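Local coordinates for protein oxidized polyvinyl alcohol hydrolase (Sphingopyxis, PDB 3WLA) that hydrolyses beta-diketones such as 4,6-nonanedione, and cleaves oxidized polyvinyl alcohol in the second step of polyvinyl alcohol breakdown in the periplasm, at residues 108-113 with 217-222; 113-118 with 132-137; 211-216 with 328-333; 227-232 with 265-270. All blocks are in the same frame, centred on the assembly; numbering follows the deposited sequence.

In the fold
Going along the chain, the long loop between strand 81-85 and helix 133-145 comes first. Contact 2 folds its 113-118 stretch back onto the start of that helix, and lies nested inside the larger loop that contact 1 closes between 108-113 and 217-222. Contacts 1 and 2 share Pro-113, and Arg-219 bonds to Arg-118 across them. Contact 3 starts at 211-216, before contact 1 has closed, so the two cross; it reaches the C-terminal tail beyond edge strand 325-328. Contact 4, nested within contact 3, ties the approach to strand 232-238 to helix 257-269. Asn-266 of that helix hydrogen-bonds to both Pro-212 and Arg-330, joining contacts 3 and 4.

Contact 1 of 4, residues 108-113 with 217-222; sequences GWTWNP and QGRVGP
A single side-chain hydrogen bond, Arg-219 to Thr-110, makes this partly buried contact between two loops of the alpha/beta-hydrolase: the one running from strand 81-85 to helix 133-145, and the one from helix 201-210 to strand 232-238. The donor is NH2 of Arg-219, 3.0 Å from Thr-110 OG1, and the bond is nearly straight, with an angle of 165° at the hydrogen. Thr-110 comes in at the edge of the guanidinium, close to its plane, and the two side chains cross at roughly a right angle. Arg-219 gets there by a bend at chi3 (-47°), on a residue inside the type I turn from Gly-218 to Gly-221. The methyl of Thr-110 lies alongside the bond, its CG2 3.3 Å from Arg-219 NH2. Both polar ends have a second hold on segment 113-118: Arg-219 NE bonds to Arg-118 O, the arginine's stronger partner, and Thr-110 OG1 donates to Gly-117 O. The hydroxyl thus accepts one hydrogen bond and donates another, which probably polarises the O-H so that each bond strengthens the other; the guanidinium charge is met here by neutral oxygens, Thr-110 OG1 and Arg-118 O.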
loop_
_atom_site.group_PDB
_atom_site.type_symbol
_atom_site.label_atom_id
_atom_site.label_comp_id
_atom_site.label_asym_id
_atom_site.label_seq_id
_atom_site.Cartn_x
_atom_site.Cartn_y
_atom_site.Cartn_z
ATOM N N GLY A 108 0.555 20.285 0.585
ATOM C CA GLY A 108 0.711 19.666 -0.724
ATOM C C GLY A 108 0.187 18.281 -0.858
ATOM O O GLY A 108 0.219 17.739 -1.949
ATOM N N TRP A 109 -0.325 17.726 0.243
ATOM C CA TRP A 109 -0.896 16.378 0.258
ATOM C C TRP A 109 -2.429 16.382 0.282
ATOM O O TRP A 109 -3.053 17.299 0.820
ATOM C CB TRP A 109 -0.354 15.613 1.479
ATOM C CG TRP A 109 1.158 15.463 1.397
ATOM C CD1 TRP A 109 2.107 16.127 2.154
ATOM C CD2 TRP A 109 1.883 14.664 0.444
ATOM N NE1 TRP A 109 3.377 15.773 1.708
ATOM C CE2 TRP A 109 3.261 14.885 0.667
ATOM C CE3 TRP A 109 1.495 13.778 -0.573
ATOM C CZ2 TRP A 109 4.257 14.244 -0.095
ATOM C CZ3 TRP A 109 2.473 13.130 -1.332
ATOM C CH2 TRP A 109 3.844 13.367 -1.091
ATOM N N THR A 110 -3.022 15.343 -0.286
ATOM C CA THR A 110 -4.474 15.200 -0.324
ATOM C C THR A 110 -5.133 14.793 1.030
ATOM O O THR A 110 -6.082 15.431 1.480
ATOM C CB THR A 110 -4.911 14.152 -1.384
ATOM O OG1 THR A 110 -4.358 14.491 -2.688
ATOM C CG2 THR A 110 -6.449 14.105 -1.457
ATOM N N TRP A 111 -4.605 13.751 1.681
ATOM C CA TRP A 111 -5.216 13.226 2.913
ATOM C C TRP A 111 -4.081 13.131 3.925
ATOM O O TRP A 111 -2.945 12.763 3.581
ATOM C CB TRP A 111 -5.814 11.822 2.609
ATOM C CG TRP A 111 -6.911 11.319 3.537
ATOM C CD1 TRP A 111 -6.945 10.113 4.275
ATOM C CD2 TRP A 111 -8.166 11.950 3.768
ATOM N NE1 TRP A 111 -8.148 9.991 4.922
ATOM C CE2 TRP A 111 -8.916 11.094 4.637
ATOM C CE3 TRP A 111 -8.742 13.162 3.325
ATOM C CZ2 TRP A 111 -10.213 11.429 5.067
ATOM C CZ3 TRP A 111 -10.033 13.482 3.753
ATOM C CH2 TRP A 111 -10.746 12.628 4.606
ATOM N N ASN A 112 -4.394 13.448 5.173
ATOM C CA ASN A 112 -3.377 13.482 6.177
ATOM C C ASN A 112 -2.699 12.173 6.663
ATOM O O ASN A 112 -1.535 12.196 7.002
ATOM C CB ASN A 112 -3.913 14.238 7.407
ATOM C CG ASN A 112 -2.793 14.838 8.260
ATOM O OD1 ASN A 112 -1.786 15.260 7.733
ATOM N ND2 ASN A 112 -2.983 14.901 9.553
ATOM N N PRO A 113 -3.409 11.045 6.729
ATOM C CA PRO A 113 -2.661 9.864 7.236
ATOM C C PRO A 113 -1.298 9.504 6.637
ATOM O O PRO A 113 -0.335 9.206 7.376
ATOM C CB PRO A 113 -3.659 8.721 7.078
ATOM C CG PRO A 113 -5.004 9.397 7.206
ATOM C CD PRO A 113 -4.793 10.693 6.386
ATOM N N GLN A 217 -4.719 8.460 -15.348
ATOM C CA GLN A 217 -3.655 9.114 -14.598
ATOM C C GLN A 217 -4.207 9.302 -13.175
ATOM O O GLN A 217 -5.425 9.208 -12.970
ATOM C CB GLN A 217 -3.380 10.494 -15.183
ATOM C CG GLN A 217 -2.804 10.471 -16.570
ATOM C CD GLN A 217 -1.388 9.883 -16.612
ATOM O OE1 GLN A 217 -0.450 10.351 -15.913
ATOM N NE2 GLN A 217 -1.225 8.845 -17.428
ATOM N N GLY A 218 -3.357 9.602 -12.210
ATOM C CA GLY A 218 -3.867 9.770 -10.843
ATOM C C GLY A 218 -2.854 10.503 -9.967
ATOM O O GLY A 218 -1.642 10.350 -10.214
ATOM N N ARG A 219 -3.318 11.289 -8.981
ATOM C CA ARG A 219 -2.411 12.037 -8.120
ATOM C C ARG A 219 -1.655 11.114 -7.130
ATOM O O ARG A 219 -0.742 11.569 -6.413
ATOM C CB ARG A 219 -3.165 13.131 -7.361
ATOM C CG ARG A 219 -4.034 14.105 -8.297
ATOM C CD ARG A 219 -4.437 15.389 -7.636
ATOM N NE ARG A 219 -4.986 15.182 -6.290
ATOM C CZ ARG A 219 -6.194 14.696 -6.018
ATOM N NH1 ARG A 219 -7.059 14.375 -6.991
ATOM N NH2 ARG A 219 -6.495 14.445 -4.740
ATOM N N VAL A 220 -2.001 9.845 -7.116
ATOM C CA VAL A 220 -1.289 8.919 -6.196
ATOM C C VAL A 220 0.112 8.698 -6.723
ATOM O O VAL A 220 1.051 8.377 -5.975
ATOM C CB VAL A 220 -2.026 7.529 -6.041
ATOM C CG1 VAL A 220 -2.049 6.770 -7.379
ATOM C CG2 VAL A 220 -1.317 6.676 -4.949
ATOM N N GLY A 221 0.286 8.929 -8.020
ATOM C CA GLY A 221 1.598 8.660 -8.611
ATOM C C GLY A 221 2.304 9.807 -9.281
ATOM O O GLY A 221 1.922 10.970 -9.151
ATOM N N PRO A 222 3.381 9.511 -9.988
ATOM C CA PRO A 222 4.070 10.611 -10.651
ATOM C C PRO A 222 3.164 11.155 -11.770
ATOM O O PRO A 222 2.252 10.446 -12.229
ATOM C CB PRO A 222 5.296 9.929 -11.239
ATOM C CG PRO A 222 5.510 8.712 -10.306
ATOM C CD PRO A 222 4.089 8.240 -10.171
#

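Contact 2 of 4, residues 113-118 with 132-137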
loop_
_atom_site.group_PDB
_atom_site.type_symbol
_atom_site.label_atom_id
_atom_site.label_comp_id
_atom_site.label_asym_id
_atom_site.label_seq_id
_atom_site.Cartn_x
_atom_site.Cartn_y
_atom_site.Cartn_z
ATOM N N PRO A 113 -3.409 11.045 6.729
ATOM C CA PRO A 113 -2.661 9.864 7.236
ATOM C C PRO A 113 -1.298 9.504 6.637
ATOM O O PRO A 113 -0.335 9.206 7.376
ATOM C CB PRO A 113 -3.659 8.721 7.078
ATOM C CG PRO A 113 -5.004 9.397 7.206
ATOM C CD PRO A 113 -4.793 10.693 6.386
ATOM N N TRP A 114 -1.227 9.515 5.309
ATOM C CA TRP A 114 0.013 9.163 4.623
ATOM C C TRP A 114 0.191 10.139 3.499
ATOM O O TRP A 114 -0.802 10.594 2.928
ATOM C CB TRP A 114 -0.032 7.740 3.996
ATOM C CG TRP A 114 -0.078 6.595 5.008
ATOM C CD1 TRP A 114 -1.154 5.796 5.316
ATOM C CD2 TRP A 114 1.005 6.134 5.814
ATOM N NE1 TRP A 114 -0.797 4.874 6.259
ATOM C CE2 TRP A 114 0.519 5.041 6.586
ATOM C CE3 TRP A 114 2.346 6.531 5.965
ATOM C CZ2 TRP A 114 1.337 4.325 7.505
ATOM C CZ3 TRP A 114 3.166 5.822 6.889
ATOM C CH2 TRP A 114 2.644 4.725 7.648
ATOM N N ASN A 115 1.464 10.447 3.196
ATOM C CA ASN A 115 1.817 11.365 2.113
ATOM C C ASN A 115 1.606 10.485 0.865
ATOM O O ASN A 115 2.580 10.055 0.223
ATOM C CB ASN A 115 3.294 11.743 2.195
ATOM C CG ASN A 115 3.628 12.658 3.391
ATOM O OD1 ASN A 115 4.800 12.831 3.725
ATOM N ND2 ASN A 115 2.615 13.271 4.003
ATOM N N ASP A 116 0.337 10.213 0.548
ATOM C CA ASP A 116 0.021 9.316 -0.549
ATOM C C ASP A 116 -0.447 9.863 -1.878
ATOM O O ASP A 116 -0.703 9.098 -2.777
ATOM C CB ASP A 116 -0.981 8.250 -0.077
ATOM C CG ASP A 116 -2.285 8.858 0.467
ATOM O OD1 ASP A 116 -2.693 9.962 0.003
ATOM O OD2 ASP A 116 -2.913 8.217 1.354
ATOM N N GLY A 117 -0.543 11.176 -2.028
ATOM C CA GLY A 117 -1.017 11.690 -3.305
ATOM C C GLY A 117 -0.981 13.202 -3.303
ATOM O O GLY A 117 -1.487 13.861 -2.382
ATOM N N ARG A 118 -0.386 13.776 -4.340
ATOM C CA ARG A 118 -0.283 15.229 -4.383
ATOM C C ARG A 118 -1.678 15.903 -4.287
ATOM O O ARG A 118 -2.665 15.375 -4.787
ATOM C CB ARG A 118 0.385 15.660 -5.713
ATOM C CG ARG A 118 -0.474 15.329 -6.940
ATOM C CD ARG A 118 0.258 15.803 -8.252
ATOM N NE ARG A 118 -0.358 15.237 -9.442
ATOM C CZ ARG A 118 -1.244 15.890 -10.223
ATOM N NH1 ARG A 118 -1.574 17.149 -9.926
ATOM N NH2 ARG A 118 -1.858 15.282 -11.256
ATOM N N GLY A 132 7.999 12.118 -2.063
ATOM C CA GLY A 132 7.488 12.465 -0.761
ATOM C C GLY A 132 8.212 11.791 0.403
ATOM O O GLY A 132 8.847 10.732 0.228
ATOM N N ASP A 133 8.093 12.387 1.589
ATOM C CA ASP A 133 8.760 11.867 2.772
ATOM C C ASP A 133 8.384 10.451 3.187
ATOM O O ASP A 133 9.211 9.700 3.723
ATOM C CB ASP A 133 8.513 12.783 3.971
ATOM C CG ASP A 133 9.335 14.048 3.912
ATOM O OD1 ASP A 133 10.233 14.139 3.032
ATOM O OD2 ASP A 133 9.090 14.914 4.761
ATOM N N ASP A 134 7.117 10.076 2.980
ATOM C CA ASP A 134 6.744 8.726 3.392
ATOM C C ASP A 134 7.321 7.658 2.482
ATOM O O ASP A 134 7.742 6.592 2.939
ATOM C CB ASP A 134 5.223 8.589 3.510
ATOM C CG ASP A 134 4.691 9.223 4.776
ATOM O OD1 ASP A 134 5.439 9.278 5.775
ATOM O OD2 ASP A 134 3.519 9.654 4.802
ATOM N N VAL A 135 7.360 7.911 1.190
ATOM C CA VAL A 135 7.951 6.890 0.335
ATOM C C VAL A 135 9.418 6.643 0.745
ATOM O O VAL A 135 9.882 5.511 0.747
ATOM C CB VAL A 135 7.916 7.296 -1.158
ATOM C CG1 VAL A 135 8.774 6.306 -1.989
ATOM C CG2 VAL A 135 6.474 7.275 -1.696
ATOM N N ARG A 136 10.135 7.709 1.123
ATOM C CA ARG A 136 11.549 7.582 1.480
ATOM C C ARG A 136 11.740 6.915 2.832
ATOM O O ARG A 136 12.674 6.130 3.024
ATOM C CB ARG A 136 12.231 8.957 1.444
ATOM C CG ARG A 136 12.565 9.391 -0.014
ATOM C CD ARG A 136 13.198 10.778 -0.099
ATOM N NE ARG A 136 12.373 11.864 0.440
ATOM C CZ ARG A 136 11.652 12.689 -0.320
ATOM N NH1 ARG A 136 11.637 12.555 -1.660
ATOM N NH2 ARG A 136 10.962 13.662 0.260
ATOM N N PHE A 137 10.854 7.243 3.757
ATOM C CA PHE A 137 10.895 6.650 5.074
ATOM C C PHE A 137 10.733 5.132 4.994
ATOM O O PHE A 137 11.565 4.366 5.572
ATOM C CB PHE A 137 9.792 7.217 5.953
ATOM C CG PHE A 137 9.632 6.473 7.254
ATOM C CD1 PHE A 137 10.754 6.212 8.059
ATOM C CD2 PHE A 137 8.364 6.041 7.698
ATOM C CE1 PHE A 137 10.638 5.540 9.285
ATOM C CE2 PHE A 137 8.236 5.367 8.933
ATOM C CZ PHE A 137 9.380 5.117 9.724
HETATM O O HOH W 1 2.549 9.663 7.495
HETATM O O HOH W 2 5.421 10.102 0.440
#
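The side chain of Asn-115 lies stacked on the carboxylate of Asp-134, the two planes 25° apart, with Asn-115 CG 3.3 Å from Asp-134 OD2. The same oxygen takes the backbone N-H of Asn-115: N to OD2 is 2.7 Å and nearly straight, and the anti lone pair is the one used. Asn-115 is the centre of an inverse gamma turn, which directs its backbone N-H toward the helix. From another direction Trp-114 brings the edge of its ring, CE3 lying 3.5 Å from Asp-134 OD2, with ring and carboxylate planes 75° apart. With CG beside its backbone N (chi1 -77°), Asp-134 extends its carboxylate to the loop; OD1 forms a salt bridge with Arg-33. If an alanine replaced Asp-134, the Asn-115 N-H would probably lose its acceptor and Arg-33 this counter-charge, and the turn could drift from the helix.

Two waters lie in the seam: one between Pro-113 O and Asp-134 OD2, 2.9 Å from each; the other links Asn-115 O to Val-135 N in the first turn of the helix. Gly-132 holds the N-cap position with a positive phi suited to glycine, and Arg-136 pairs with Asp-133, whose OD2 forms a salt bridge with Lys-31.

Trp-114 NE1 bonds to Val-54 O. The Trp-114 side chain touches the putative nucleophile elbow and lies about 8 Å from that of Ser-162, a charge-relay residue by similarity and, from the GxSxG turn, probably the nucleophile. It packs on Met-167 of helix 163-174, Arg-33 of strand 31-38 and Pro-85 of strand 81-85, so helix 133-145 and the loop meet over the central sheet.

Contact 3 of 4, residues 211-216 with 328-333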
loop_
_atom_site.group_PDB
_atom_site.type_symbol
_atom_site.label_atom_id
_atom_site.label_comp_id
_atom_site.label_asym_id
_atom_site.label_seq_id
_atom_site.Cartn_x
_atom_site.Cartn_y
_atom_site.Cartn_z
ATOM N N ALA A 211 -15.310 4.770 -19.024
ATOM C CA ALA A 211 -14.158 4.189 -19.712
ATOM C C ALA A 211 -13.422 3.297 -18.728
ATOM O O ALA A 211 -12.280 3.573 -18.359
ATOM C CB ALA A 211 -13.215 5.324 -20.205
ATOM N N PRO A 212 -14.045 2.175 -18.339
ATOM C CA PRO A 212 -13.456 1.243 -17.378
ATOM C C PRO A 212 -12.171 0.477 -17.720
ATOM O O PRO A 212 -11.603 -0.173 -16.829
ATOM C CB PRO A 212 -14.627 0.319 -17.036
ATOM C CG PRO A 212 -15.405 0.298 -18.283
ATOM C CD PRO A 212 -15.366 1.698 -18.782
ATOM N N ALA A 213 -11.708 0.548 -18.979
ATOM C CA ALA A 213 -10.478 -0.168 -19.342
ATOM C C ALA A 213 -9.360 0.799 -19.620
ATOM O O ALA A 213 -8.201 0.409 -19.790
ATOM C CB ALA A 213 -10.694 -1.059 -20.544
ATOM N N LYS A 214 -9.707 2.065 -19.665
ATOM C CA LYS A 214 -8.718 3.088 -19.906
ATOM C C LYS A 214 -7.668 3.174 -18.802
ATOM O O LYS A 214 -7.949 2.833 -17.650
ATOM C CB LYS A 214 -9.427 4.409 -20.028
ATOM C CG LYS A 214 -8.565 5.634 -19.901
ATOM C CD LYS A 214 -9.407 6.869 -20.223
ATOM C CE LYS A 214 -8.667 8.152 -19.860
ATOM N NZ LYS A 214 -7.312 8.078 -20.440
ATOM N N ILE A 215 -6.451 3.595 -19.167
ATOM C CA ILE A 215 -5.374 3.797 -18.193
ATOM C C ILE A 215 -5.649 5.201 -17.740
ATOM O O ILE A 215 -5.578 6.125 -18.544
ATOM C CB ILE A 215 -3.941 3.816 -18.818
ATOM C CG1 ILE A 215 -3.653 2.495 -19.539
ATOM C CG2 ILE A 215 -2.880 4.087 -17.735
ATOM C CD1 ILE A 215 -3.920 1.215 -18.736
ATOM N N TRP A 216 -6.020 5.362 -16.473
ATOM C CA TRP A 216 -6.259 6.683 -15.909
ATOM C C TRP A 216 -5.071 7.201 -15.126
ATOM O O TRP A 216 -4.490 6.463 -14.328
ATOM C CB TRP A 216 -7.446 6.636 -14.943
ATOM C CG TRP A 216 -8.722 6.427 -15.622
ATOM C CD1 TRP A 216 -9.321 5.246 -15.894
ATOM C CD2 TRP A 216 -9.533 7.446 -16.222
ATOM N NE1 TRP A 216 -10.470 5.453 -16.633
ATOM C CE2 TRP A 216 -10.620 6.796 -16.849
ATOM C CE3 TRP A 216 -9.436 8.847 -16.292
ATOM C CZ2 TRP A 216 -11.619 7.496 -17.545
ATOM C CZ3 TRP A 216 -10.417 9.548 -16.985
ATOM C CH2 TRP A 216 -11.503 8.860 -17.607
ATOM N N ILE A 328 -5.591 -13.000 -12.857
ATOM C CA ILE A 328 -4.394 -12.264 -13.243
ATOM C C ILE A 328 -4.921 -11.157 -14.139
ATOM O O ILE A 328 -5.919 -11.355 -14.837
ATOM C CB ILE A 328 -3.372 -13.141 -14.010
ATOM C CG1 ILE A 328 -2.718 -14.128 -13.024
ATOM C CG2 ILE A 328 -2.291 -12.262 -14.617
ATOM C CD1 ILE A 328 -1.848 -15.225 -13.673
ATOM N N GLY A 329 -4.296 -9.981 -14.097
ATOM C CA GLY A 329 -4.763 -8.894 -14.947
ATOM C C GLY A 329 -5.684 -7.840 -14.308
ATOM O O GLY A 329 -5.723 -7.724 -13.062
ATOM N N ARG A 330 -6.435 -7.094 -15.134
ATOM C CA ARG A 330 -7.323 -6.055 -14.610
ATOM C C ARG A 330 -8.648 -6.599 -14.102
ATOM O O ARG A 330 -9.041 -7.734 -14.407
ATOM C CB ARG A 330 -7.601 -5.003 -15.681
ATOM C CG ARG A 330 -8.366 -5.564 -16.901
ATOM C CD ARG A 330 -8.683 -4.507 -17.974
ATOM N NE ARG A 330 -9.764 -3.609 -17.586
ATOM C CZ ARG A 330 -11.065 -3.890 -17.656
ATOM N NH1 ARG A 330 -11.465 -5.075 -18.119
ATOM N NH2 ARG A 330 -11.971 -2.968 -17.266
ATOM N N PHE A 331 -9.342 -5.816 -13.285
ATOM C CA PHE A 331 -10.644 -6.288 -12.828
ATOM C C PHE A 331 -11.638 -6.335 -14.028
ATOM O O PHE A 331 -11.657 -5.433 -14.857
ATOM C CB PHE A 331 -11.222 -5.349 -11.756
ATOM C CG PHE A 331 -10.593 -5.526 -10.399
ATOM C CD1 PHE A 331 -10.928 -6.586 -9.599
ATOM C CD2 PHE A 331 -9.646 -4.607 -9.931
ATOM C CE1 PHE A 331 -10.333 -6.744 -8.326
ATOM C CE2 PHE A 331 -9.046 -4.743 -8.683
ATOM C CZ PHE A 331 -9.388 -5.820 -7.863
ATOM N N THR A 332 -12.455 -7.381 -14.082
ATOM C CA THR A 332 -13.480 -7.496 -15.123
ATOM C C THR A 332 -14.829 -7.511 -14.412
ATOM O O THR A 332 -15.887 -7.383 -15.055
ATOM C CB THR A 332 -13.318 -8.784 -15.955
ATOM O OG1 THR A 332 -13.454 -9.927 -15.108
ATOM C CG2 THR A 332 -11.942 -8.813 -16.616
ATOM N N ASP A 333 -14.795 -7.580 -13.069
ATOM C CA ASP A 333 -16.041 -7.592 -12.305
ATOM C C ASP A 333 -16.554 -6.272 -11.699
ATOM O O ASP A 333 -17.552 -6.283 -10.966
ATOM C CB ASP A 333 -15.970 -8.648 -11.221
ATOM C CG ASP A 333 -15.071 -8.214 -10.017
ATOM O OD1 ASP A 333 -14.415 -7.151 -10.116
ATOM O OD2 ASP A 333 -15.035 -8.973 -9.020
#
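Arg-330 reaches across to the turn at Pro-212, where its NH2 hydrogen-bonds to Pro-212 O at 2.9 Å. Its CG is wedged between the backbone N and the carbonyl carbon (chi1 64°), and after an extended chi2 the chain bends at chi3 (-75°) to swing the guanidinium round to the other loop. The oxygen meets the guanidinium at its edge, near its plane, but the nitrogen stands well above the plane of the carbonyl, 64° out of it, and so is not on a lone pair. Over one face of the same guanidinium lies the methyl of Ala-213, with CB 4.0 Å from Arg-330 NE.

Here the C-terminal tail, just past edge strand 325-328 of the alpha/beta-hydrolase sheet, runs alongside the later half of helix 257-269. Asn-266 of that helix is the stronger partner of the arginine, taking its NE on OD1 while its ND2 bonds to Pro-212 O. Ser-265, given a charge-relay role by similarity, has its OG bonded to the backbone N of Phe-331.

Residues 211-214 form a type I turn that the Trp-216 side chain braces. Its NE1 hydrogen-bonds to Ala-211 O at 3.1 Å and the Lys-214 backbone N to that same oxygen at 3.3 Å, the two donors coming from opposite faces of the carbonyl. The extended Lys-214 chain lays CE over one indole face, and NZ goes on to Ile-215 O and a salt bridge with Asp-194.

Contact 4 of 4, residues 227-232 with 265-270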
loop_
_atom_site.group_PDB
_atom_site.type_symbol
_atom_site.label_atom_id
_atom_site.label_comp_id
_atom_site.label_asym_id
_atom_site.label_seq_id
_atom_site.Cartn_x
_atom_site.Cartn_y
_atom_site.Cartn_z
ATOM N N SER A 227 5.891 4.965 -17.847
ATOM C CA SER A 227 5.583 4.076 -18.966
ATOM C C SER A 227 6.294 2.747 -18.668
ATOM O O SER A 227 6.063 1.738 -19.322
ATOM C CB SER A 227 6.095 4.686 -20.277
ATOM O OG SER A 227 7.415 5.162 -20.079
ATOM N N LYS A 228 7.160 2.754 -17.662
ATOM C CA LYS A 228 7.835 1.547 -17.265
ATOM C C LYS A 228 8.189 1.521 -15.770
ATOM O O LYS A 228 8.384 2.571 -15.124
ATOM C CB LYS A 228 9.107 1.395 -18.081
ATOM C CG LYS A 228 10.014 2.535 -17.884
ATOM C CD LYS A 228 10.992 2.615 -19.034
ATOM C CE LYS A 228 11.558 4.040 -19.126
ATOM N NZ LYS A 228 10.530 5.112 -19.487
ATOM N N LEU A 229 8.274 0.311 -15.224
ATOM C CA LEU A 229 8.647 0.141 -13.815
ATOM C C LEU A 229 9.563 -1.076 -13.700
ATOM O O LEU A 229 9.609 -1.918 -14.606
ATOM C CB LEU A 229 7.406 -0.122 -12.935
ATOM C CG LEU A 229 6.250 0.885 -12.944
ATOM C CD1 LEU A 229 5.055 0.186 -12.278
ATOM C CD2 LEU A 229 6.646 2.200 -12.223
ATOM N N ASP A 230 10.263 -1.155 -12.576
ATOM C CA ASP A 230 11.129 -2.280 -12.252
ATOM C C ASP A 230 10.144 -3.467 -12.044
ATOM O O ASP A 230 8.973 -3.227 -11.723
ATOM C CB ASP A 230 11.842 -1.964 -10.955
ATOM C CG ASP A 230 13.246 -2.543 -10.906
ATOM O OD1 ASP A 230 14.031 -2.182 -11.809
ATOM O OD2 ASP A 230 13.556 -3.348 -9.967
ATOM N N PRO A 231 10.601 -4.742 -12.181
ATOM C CA PRO A 231 9.767 -5.952 -12.020
ATOM C C PRO A 231 9.126 -6.068 -10.633
ATOM O O PRO A 231 9.804 -5.880 -9.598
ATOM C CB PRO A 231 10.748 -7.092 -12.288
ATOM C CG PRO A 231 11.701 -6.488 -13.186
ATOM C CD PRO A 231 11.975 -5.155 -12.509
ATOM N N MET A 232 7.833 -6.393 -10.633
ATOM C CA MET A 232 7.056 -6.521 -9.386
ATOM C C MET A 232 5.840 -7.389 -9.553
ATOM O O MET A 232 5.413 -7.679 -10.689
ATOM C CB MET A 232 6.512 -5.152 -8.905
ATOM C CG MET A 232 7.500 -4.131 -8.375
ATOM S SD MET A 232 6.696 -2.595 -7.827
ATOM C CE MET A 232 5.839 -1.947 -9.341
ATOM N N SER A 265 -5.818 -1.377 -11.239
ATOM C CA SER A 265 -5.597 -2.666 -11.878
ATOM C C SER A 265 -5.253 -2.486 -13.373
ATOM O O SER A 265 -4.433 -3.229 -13.918
ATOM C CB SER A 265 -6.799 -3.626 -11.717
ATOM O OG SER A 265 -7.894 -3.328 -12.584
ATOM N N ASN A 266 -5.880 -1.510 -14.017
ATOM C CA ASN A 266 -5.664 -1.244 -15.435
ATOM C C ASN A 266 -4.210 -0.843 -15.709
ATOM O O ASN A 266 -3.560 -1.367 -16.643
ATOM C CB ASN A 266 -6.578 -0.119 -15.905
ATOM C CG ASN A 266 -8.043 -0.554 -16.040
ATOM O OD1 ASN A 266 -8.395 -1.743 -15.953
ATOM N ND2 ASN A 266 -8.897 0.425 -16.297
ATOM N N TYR A 267 -3.719 0.088 -14.914
ATOM C CA TYR A 267 -2.354 0.561 -15.051
ATOM C C TYR A 267 -1.282 -0.528 -14.846
ATOM O O TYR A 267 -0.415 -0.731 -15.714
ATOM C CB TYR A 267 -2.084 1.696 -14.058
ATOM C CG TYR A 267 -0.647 2.096 -14.074
ATOM C CD1 TYR A 267 -0.162 2.970 -15.048
ATOM C CD2 TYR A 267 0.265 1.529 -13.176
ATOM C CE1 TYR A 267 1.221 3.276 -15.140
ATOM C CE2 TYR A 267 1.658 1.815 -13.249
ATOM C CZ TYR A 267 2.127 2.692 -14.234
ATOM O OH TYR A 267 3.478 2.987 -14.295
ATOM N N PHE A 268 -1.318 -1.210 -13.694
ATOM C CA PHE A 268 -0.344 -2.258 -13.408
ATOM C C PHE A 268 -0.445 -3.443 -14.397
ATOM O O PHE A 268 0.553 -4.114 -14.724
ATOM C CB PHE A 268 -0.541 -2.766 -11.988
ATOM C CG PHE A 268 -0.105 -1.797 -10.942
ATOM C CD1 PHE A 268 1.213 -1.361 -10.890
ATOM C CD2 PHE A 268 -1.008 -1.360 -9.969
ATOM C CE1 PHE A 268 1.657 -0.517 -9.888
ATOM C CE2 PHE A 268 -0.575 -0.497 -8.943
ATOM C CZ PHE A 268 0.766 -0.079 -8.901
ATOM N N SER A 269 -1.659 -3.713 -14.865
ATOM C CA SER A 269 -1.827 -4.795 -15.817
ATOM C C SER A 269 -1.230 -4.391 -17.174
ATOM O O SER A 269 -0.997 -5.247 -18.019
ATOM C CB SER A 269 -3.316 -5.117 -16.007
ATOM O OG SER A 269 -3.838 -5.824 -14.888
ATOM N N SER A 270 -1.039 -3.091 -17.388
ATOM C CA SER A 270 -0.526 -2.618 -18.653
ATOM C C SER A 270 0.982 -2.558 -18.692
ATOM O O SER A 270 1.543 -2.286 -19.766
ATOM C CB SER A 270 -1.057 -1.241 -18.977
ATOM O OG SER A 270 -0.373 -0.267 -18.215
#
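The backbones of Leu-229 and Phe-268 stay well apart, 9.3 Å between CA atoms at their nearest. Segment 227-232 is largely extended from Lys-228 onward and runs into strand 232-238, while 265-270 lies in the later part of helix 257-269. Side chains fill the distance.

Leu-229 points its branch at the helix and meets Tyr-267 coming the opposite way, so that CG of Leu-229 lies 3.7 Å from the Tyr-267 OH. Leu-229 CD1 slots in at the edges of two rings, 3.9 Å from CE2 of Tyr-267 and 4.2 Å from CE1 of Phe-268. Tyr-267 holds its CG anti to the backbone N (chi1 174°), which sends the ring out across the gap, and its hydroxyl is tied to Pro-226 O. The next residue, Phe-268, turns one ring face to Tyr-267 CD2, offset toward the rim.

Strand 232-238, helix 257-269 and strand 274-280, parallel to the first, make a beta-alpha-beta unit of the alpha/beta-hydrolase fold, and these residues pack the approach to its first strand against its helix. Met-232, where the loop passes into that strand, adds its CE 4.5 Å from Phe-268 CE1.

Were a serine to stand in place of Leu-229, a gap would probably open between the two ring edges and leave Tyr-267 and Phe-268 less firmly held against the loop. Both rings also lean on Leu-173 of helix 163-174. At the end of the segment Ser-270 turns back on the helix, its backbone N bonding to Tyr-267 O.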